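Local coordinates for protein Cys-Gly metallodipeptidase DUG1 (Saccharomyces cerevisiae, PDB 4G1P) that hydrolyses the dipeptide Cys-Gly as a dinuclear zinc metallopeptidase of the M20 family and serves as the catalytic component of the glutathione degradosomal complex, at residues S199-L204 against T417-S422; L211-R216 against K279-D284. One frame throughout, in Å; residues are numbered along the deposited sequence.

How the contacts relate
Strands 415-419 and 210-226 run side by side in one sheet; contact 1 takes in the first and contact 2 the second, and the contact centres lie about 10 Å apart. Contact 1 lies by the active site: Asp200 binds zinc and Ser422 lines the pocket for cysteine and glycine. Contact 2 is away from these sites and joins the same sheet to the region of helix 276-281. Between them, Glu419 N probably donates to Gly214 O at 2.6 Å, and Ser422 OG is likewise 2.6 Å from Arg216 O. The Asn201 amide is bonded to Thr212 on the strand of contact 2. Farther from the metals, Arg418 reaches back to Tyr282 through a weak hydrogen bond.

Contact 1 (S199-L204 against T417-S422). With CYS (cysteine), chain E.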
loop_
_atom_site.group_PDB
_atom_site.type_symbol
_atom_site.label_atom_id
_atom_site.label_comp_id
_atom_site.label_asym_id
_atom_site.label_seq_id
_atom_site.Cartn_x
_atom_site.Cartn_y
_atom_site.Cartn_z
ATOM N N SER A 199 -30.331 -12.298 4.071
ATOM C CA SER A 199 -29.458 -12.748 5.129
ATOM C C SER A 199 -28.047 -12.319 4.783
ATOM O O SER A 199 -27.339 -13.009 4.063
ATOM C CB SER A 199 -29.533 -14.261 5.254
ATOM O OG SER A 199 -28.845 -14.697 6.402
ATOM N N ASP A 200 -27.637 -11.170 5.291
ATOM C CA ASP A 200 -26.367 -10.591 4.895
ATOM C C ASP A 200 -25.824 -9.659 5.967
ATOM O O ASP A 200 -25.207 -8.640 5.666
ATOM C CB ASP A 200 -26.544 -9.817 3.591
ATOM C CG ASP A 200 -25.278 -9.785 2.747
ATOM O OD1 ASP A 200 -24.234 -10.312 3.181
ATOM O OD2 ASP A 200 -25.325 -9.217 1.641
ATOM N N ASN A 201 -26.081 -9.995 7.221
ATOM C CA ASN A 201 -25.462 -9.302 8.334
ATOM C C ASN A 201 -25.359 -10.254 9.503
ATOM O O ASN A 201 -25.386 -11.455 9.301
ATOM C CB ASN A 201 -26.216 -8.020 8.695
ATOM C CG ASN A 201 -27.596 -8.286 9.251
ATOM O OD1 ASN A 201 -28.346 -9.120 8.729
ATOM N ND2 ASN A 201 -27.936 -7.588 10.333
ATOM N N TYR A 202 -25.246 -9.729 10.720
ATOM C CA TYR A 202 -24.849 -10.542 11.875
ATOM C C TYR A 202 -25.616 -10.127 13.101
ATOM O O TYR A 202 -26.173 -9.033 13.139
ATOM C CB TYR A 202 -23.346 -10.362 12.142
ATOM C CG TYR A 202 -22.611 -10.108 10.861
ATOM C CD1 TYR A 202 -22.454 -8.810 10.374
ATOM C CD2 TYR A 202 -22.150 -11.164 10.087
ATOM C CE1 TYR A 202 -21.824 -8.577 9.161
ATOM C CE2 TYR A 202 -21.517 -10.939 8.884
ATOM C CZ TYR A 202 -21.354 -9.649 8.421
ATOM O OH TYR A 202 -20.727 -9.427 7.211
ATOM N N TRP A 203 -25.621 -10.997 14.108
ATOM C CA TRP A 203 -26.125 -10.641 15.426
ATOM C C TRP A 203 -25.291 -9.493 15.909
ATOM O O TRP A 203 -24.145 -9.333 15.498
ATOM C CB TRP A 203 -25.933 -11.782 16.419
ATOM C CG TRP A 203 -26.738 -12.988 16.153
ATOM C CD1 TRP A 203 -27.644 -13.165 15.152
ATOM C CD2 TRP A 203 -26.722 -14.206 16.905
ATOM N NE1 TRP A 203 -28.191 -14.425 15.229
ATOM C CE2 TRP A 203 -27.640 -15.084 16.297
ATOM C CE3 TRP A 203 -26.015 -14.641 18.028
ATOM C CZ2 TRP A 203 -27.879 -16.367 16.782
ATOM C CZ3 TRP A 203 -26.251 -15.914 18.505
ATOM C CH2 TRP A 203 -27.177 -16.761 17.883
ATOM N N LEU A 204 -25.856 -8.706 16.804
ATOM C CA LEU A 204 -25.124 -7.616 17.426
ATOM C C LEU A 204 -23.891 -8.124 18.180
ATOM O O LEU A 204 -22.802 -7.553 18.098
ATOM C CB LEU A 204 -26.059 -6.896 18.391
ATOM C CG LEU A 204 -25.427 -5.822 19.257
ATOM C CD1 LEU A 204 -24.942 -4.723 18.352
ATOM C CD2 LEU A 204 -26.467 -5.320 20.247
ATOM N N THR A 417 -32.749 -4.894 16.166
ATOM C CA THR A 417 -31.526 -4.112 16.083
ATOM C C THR A 417 -31.389 -3.431 14.747
ATOM O O THR A 417 -32.020 -3.809 13.761
ATOM C CB THR A 417 -30.288 -5.000 16.237
ATOM O OG1 THR A 417 -30.269 -5.953 15.167
ATOM C CG2 THR A 417 -30.301 -5.734 17.558
ATOM N N ARG A 418 -30.534 -2.424 14.718
ATOM C CA ARG A 418 -30.137 -1.833 13.459
ATOM C C ARG A 418 -28.744 -2.333 13.129
ATOM O O ARG A 418 -28.184 -3.125 13.876
ATOM C CB ARG A 418 -30.228 -0.315 13.546
ATOM C CG ARG A 418 -31.671 0.133 13.702
ATOM C CD ARG A 418 -31.784 1.578 14.092
ATOM N NE ARG A 418 -31.493 2.464 12.973
ATOM C CZ ARG A 418 -31.815 3.748 12.956
ATOM N NH1 ARG A 418 -32.456 4.278 13.986
ATOM N NH2 ARG A 418 -31.514 4.493 11.909
ATOM N N GLU A 419 -28.211 -1.902 11.994
ATOM C CA GLU A 419 -26.898 -2.350 11.545
ATOM C C GLU A 419 -25.976 -1.177 11.265
ATOM O O GLU A 419 -26.380 -0.187 10.636
ATOM C CB GLU A 419 -27.024 -3.168 10.262
ATOM C CG GLU A 419 -26.696 -4.629 10.411
ATOM C CD GLU A 419 -25.268 -4.881 10.839
ATOM O OE1 GLU A 419 -24.353 -4.227 10.291
ATOM O OE2 GLU A 419 -25.068 -5.744 11.727
ATOM N N GLY A 420 -24.734 -1.305 11.721
ATOM C CA GLY A 420 -23.687 -0.369 11.354
ATOM C C GLY A 420 -23.262 -0.580 9.913
ATOM O O GLY A 420 -22.868 0.356 9.218
ATOM N N GLY A 421 -23.351 -1.825 9.458
ATOM C CA GLY A 421 -22.978 -2.170 8.102
ATOM C C GLY A 421 -24.022 -1.732 7.097
ATOM O O GLY A 421 -25.002 -1.081 7.464
ATOM N N SER A 422 -23.819 -2.114 5.837
ATOM C CA SER A 422 -24.659 -1.665 4.741
ATOM C C SER A 422 -24.997 -2.779 3.774
ATOM O O SER A 422 -24.183 -3.653 3.501
ATOM C CB SER A 422 -23.946 -0.574 3.973
ATOM O OG SER A 422 -23.546 0.431 4.866
HETATM N N CYS E . -19.281 -4.080 2.362
HETATM C CA CYS E . -19.128 -2.641 2.282
HETATM C C CYS E . -19.546 -2.022 3.619
HETATM O O CYS E . -20.653 -2.253 4.105
HETATM C CB CYS E . -19.931 -2.074 1.109
HETATM S SG CYS E . -19.767 -0.329 0.889
#
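Asn201 and Glu419 meet beside the dinuclear zinc site, where the loop carrying the zinc ligand Asp200 passes the strand end that leads to Ser422 of the substrate pocket. The amide of Asn201 lies against the aliphatic part of the glutamate, with ND2 3.2 Å from Glu419 CG, and the amide and carboxylate planes stand 83° apart. This is packing: ND2 has its hydrogen-bond partner in Thr212. A bend at chi2 (-62°) folds the Glu419 chain, and its OE1 accepts a hydrogen bond from Gly421 N, 2.7 Å away. That bond comes to the anti side of the carboxylate, 22° out of its plane, and ties the turn before Ser422 to its own strand. The other oxygen, OE2, lies obliquely to the Tyr202 ring, 4.3 Å from CD1, and 3.7 Å from Tyr202 O, without a hydrogen bond. At the far end, Leu204 CB comes within 4.5 Å of Thr417 CG2. Beyond the turn, Ser422 N is 3.6 Å from O of the bound cysteine. The loop follows strand 195-198, and Tyr202 packs on helix 135-154 and on Ile236 of the second subunit; strand 415-419 pairs in parallel with strand 210-226, while helix 306-314 covers Leu204 and Thr417.

Contact 2 (L211-R216 against K279-D284); sequences LTYGLR and KALYKD
Tyr213 reaches out from its strand with its hydroxyl leading, and the phenol oxygen touches two consecutive residues in the region of helix 276-281, Leu281 and Tyr282, which approach it about at right angles to each other. The ring of Tyr213 and the side chain of Leu281 pass at a slant: the leucine CB is 3.6 Å from Tyr213 OH, while its CD1 methyl rests obliquely by the ring, 4.1 Å from CZ. The second tyrosine is also inclined to the first. Its ring offers CE1 to Tyr213 OH at 3.5 Å, so the two aromatic groups meet through a hydroxyl and a ring carbon and do not stack. Tyr213 has CG between its backbone N and carbonyl carbon (chi1 66°), which aims the ring axis at Leu281 and Tyr282, while chi2 (-89°) sets only the tilt of the ring plane.

A water completes the polar side of the junction. Tyr213 OH donates to it at 3.0 Å, and the water in turn donates to Leu281 O at 2.8 Å. The water lies in the plane of both tyrosine rings, at their edges, and bridges the strand side chain to the helix backbone where direct contact is otherwise apolar or van der Waals. Tyr282 places its own hydroxyl differently, bonding to Glu278 one turn earlier, with Arg418 as a weaker partner. Two backbone bonds, Tyr282 N to Lys279 O and Lys283 N to Ala280 O, span this turn.

Around the junction, Tyr213 also packs on Phe416 and Arg418 of strand 415-419, and on Phe399 of helix 397-410. Tyr282 leans on Met311 of helix 306-314, so the region of helix 276-281 is joined both to the sheet and to that neighbouring helix.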
loop_
_atom_site.group_PDB
_atom_site.type_symbol
_atom_site.label_atom_id
_atom_site.label_comp_id
_atom_site.label_asym_id
_atom_site.label_seq_id
_atom_site.Cartn_x
_atom_site.Cartn_y
_atom_site.Cartn_z
ATOM N N LEU A 211 -33.179 -9.523 14.987
ATOM C CA LEU A 211 -33.736 -9.243 13.679
ATOM C C LEU A 211 -33.423 -7.781 13.384
ATOM O O LEU A 211 -33.450 -6.921 14.280
ATOM C CB LEU A 211 -35.235 -9.541 13.635
ATOM C CG LEU A 211 -35.588 -11.004 13.922
ATOM C CD1 LEU A 211 -37.076 -11.190 13.895
ATOM C CD2 LEU A 211 -34.923 -11.937 12.916
ATOM N N THR A 212 -33.083 -7.507 12.134
ATOM C CA THR A 212 -32.515 -6.227 11.811
ATOM C C THR A 212 -33.477 -5.407 10.997
ATOM O O THR A 212 -33.956 -5.850 9.962
ATOM C CB THR A 212 -31.162 -6.394 11.114
ATOM O OG1 THR A 212 -30.248 -6.995 12.039
ATOM C CG2 THR A 212 -30.604 -5.043 10.671
ATOM N N TYR A 213 -33.772 -4.205 11.482
ATOM C CA TYR A 213 -34.737 -3.342 10.812
ATOM C C TYR A 213 -34.132 -2.064 10.211
ATOM O O TYR A 213 -34.864 -1.229 9.663
ATOM C CB TYR A 213 -35.907 -3.010 11.753
ATOM C CG TYR A 213 -35.541 -2.173 12.967
ATOM C CD1 TYR A 213 -35.138 -2.770 14.154
ATOM C CD2 TYR A 213 -35.612 -0.791 12.925
ATOM C CE1 TYR A 213 -34.811 -2.018 15.250
ATOM C CE2 TYR A 213 -35.281 -0.032 14.013
ATOM C CZ TYR A 213 -34.885 -0.643 15.175
ATOM O OH TYR A 213 -34.562 0.129 16.268
ATOM N N GLY A 214 -32.808 -1.914 10.299
ATOM C CA GLY A 214 -32.138 -0.721 9.788
ATOM C C GLY A 214 -30.681 -0.857 9.364
ATOM O O GLY A 214 -29.878 -1.504 10.035
ATOM N N LEU A 215 -30.329 -0.227 8.250
ATOM C CA LEU A 215 -28.948 -0.229 7.775
ATOM C C LEU A 215 -28.435 1.178 7.542
ATOM O O LEU A 215 -29.163 2.041 7.056
ATOM C CB LEU A 215 -28.846 -0.971 6.449
ATOM C CG LEU A 215 -29.097 -2.468 6.446
ATOM C CD1 LEU A 215 -29.573 -2.864 5.081
ATOM C CD2 LEU A 215 -27.819 -3.186 6.793
ATOM N N ARG A 216 -27.167 1.410 7.860
ATOM C CA ARG A 216 -26.533 2.649 7.452
ATOM C C ARG A 216 -26.162 2.532 5.992
ATOM O O ARG A 216 -25.872 1.444 5.512
ATOM C CB ARG A 216 -25.247 2.859 8.208
ATOM C CG ARG A 216 -25.358 3.296 9.617
ATOM C CD ARG A 216 -24.082 2.857 10.243
ATOM N NE ARG A 216 -23.448 3.844 11.084
ATOM C CZ ARG A 216 -22.273 3.652 11.669
ATOM N NH1 ARG A 216 -21.620 2.519 11.473
ATOM N NH2 ARG A 216 -21.758 4.588 12.451
ATOM N N LYS A 279 -36.180 5.798 20.407
ATOM C CA LYS A 279 -35.492 5.545 21.669
ATOM C C LYS A 279 -36.086 4.357 22.425
ATOM O O LYS A 279 -35.375 3.673 23.165
ATOM C CB LYS A 279 -35.516 6.789 22.554
ATOM C CG LYS A 279 -34.448 6.815 23.615
ATOM C CD LYS A 279 -34.454 8.154 24.341
ATOM C CE LYS A 279 -34.513 9.324 23.357
ATOM N NZ LYS A 279 -34.628 10.652 24.047
ATOM N N ALA A 280 -37.383 4.116 22.241
ATOM C CA ALA A 280 -38.041 2.980 22.881
ATOM C C ALA A 280 -37.371 1.674 22.492
ATOM O O ALA A 280 -36.979 0.882 23.351
ATOM C CB ALA A 280 -39.512 2.934 22.508
ATOM N N LEU A 281 -37.232 1.465 21.187
ATOM C CA LEU A 281 -36.636 0.244 20.653
ATOM C C LEU A 281 -35.201 -0.017 21.119
ATOM O O LEU A 281 -34.745 -1.160 21.073
ATOM C CB LEU A 281 -36.693 0.252 19.130
ATOM C CG LEU A 281 -38.095 0.381 18.543
ATOM C CD1 LEU A 281 -38.033 1.036 17.184
ATOM C CD2 LEU A 281 -38.752 -0.979 18.437
ATOM N N TYR A 282 -34.521 1.022 21.539
ATOM C CA TYR A 282 -33.129 0.910 21.836
ATOM C C TYR A 282 -32.936 0.378 23.205
ATOM O O TYR A 282 -31.857 0.031 23.593
ATOM C CB TYR A 282 -32.393 2.229 21.678
ATOM C CG TYR A 282 -32.283 2.712 20.275
ATOM C CD1 TYR A 282 -32.425 1.862 19.219
ATOM C CD2 TYR A 282 -32.066 4.016 20.013
ATOM C CE1 TYR A 282 -32.341 2.306 17.948
ATOM C CE2 TYR A 282 -31.960 4.448 18.741
ATOM C CZ TYR A 282 -32.106 3.591 17.726
ATOM O OH TYR A 282 -32.012 4.073 16.491
ATOM N N LYS A 283 -33.990 0.288 23.957
ATOM C CA LYS A 283 -33.785 -0.120 25.301
ATOM C C LYS A 283 -34.258 -1.529 25.332
ATOM O O LYS A 283 -35.068 -1.935 24.546
ATOM C CB LYS A 283 -34.327 0.902 26.268
ATOM C CG LYS A 283 -33.564 0.860 27.555
ATOM C CD LYS A 283 -32.567 -0.286 27.532
ATOM C CE LYS A 283 -32.215 -0.733 28.951
ATOM N NZ LYS A 283 -33.065 -0.102 30.009
ATOM N N ASP A 284 -33.701 -2.269 26.253
ATOM C CA ASP A 284 -33.936 -3.669 26.335
ATOM C C ASP A 284 -33.075 -4.450 25.435
ATOM O O ASP A 284 -33.273 -5.616 25.264
ATOM C CB ASP A 284 -35.310 -3.944 25.782
ATOM C CG ASP A 284 -36.320 -4.006 26.841
ATOM O OD1 ASP A 284 -35.957 -4.394 27.945
ATOM O OD2 ASP A 284 -37.464 -3.617 26.614
HETATM O O HOH W 1 -33.415 -1.325 18.573
#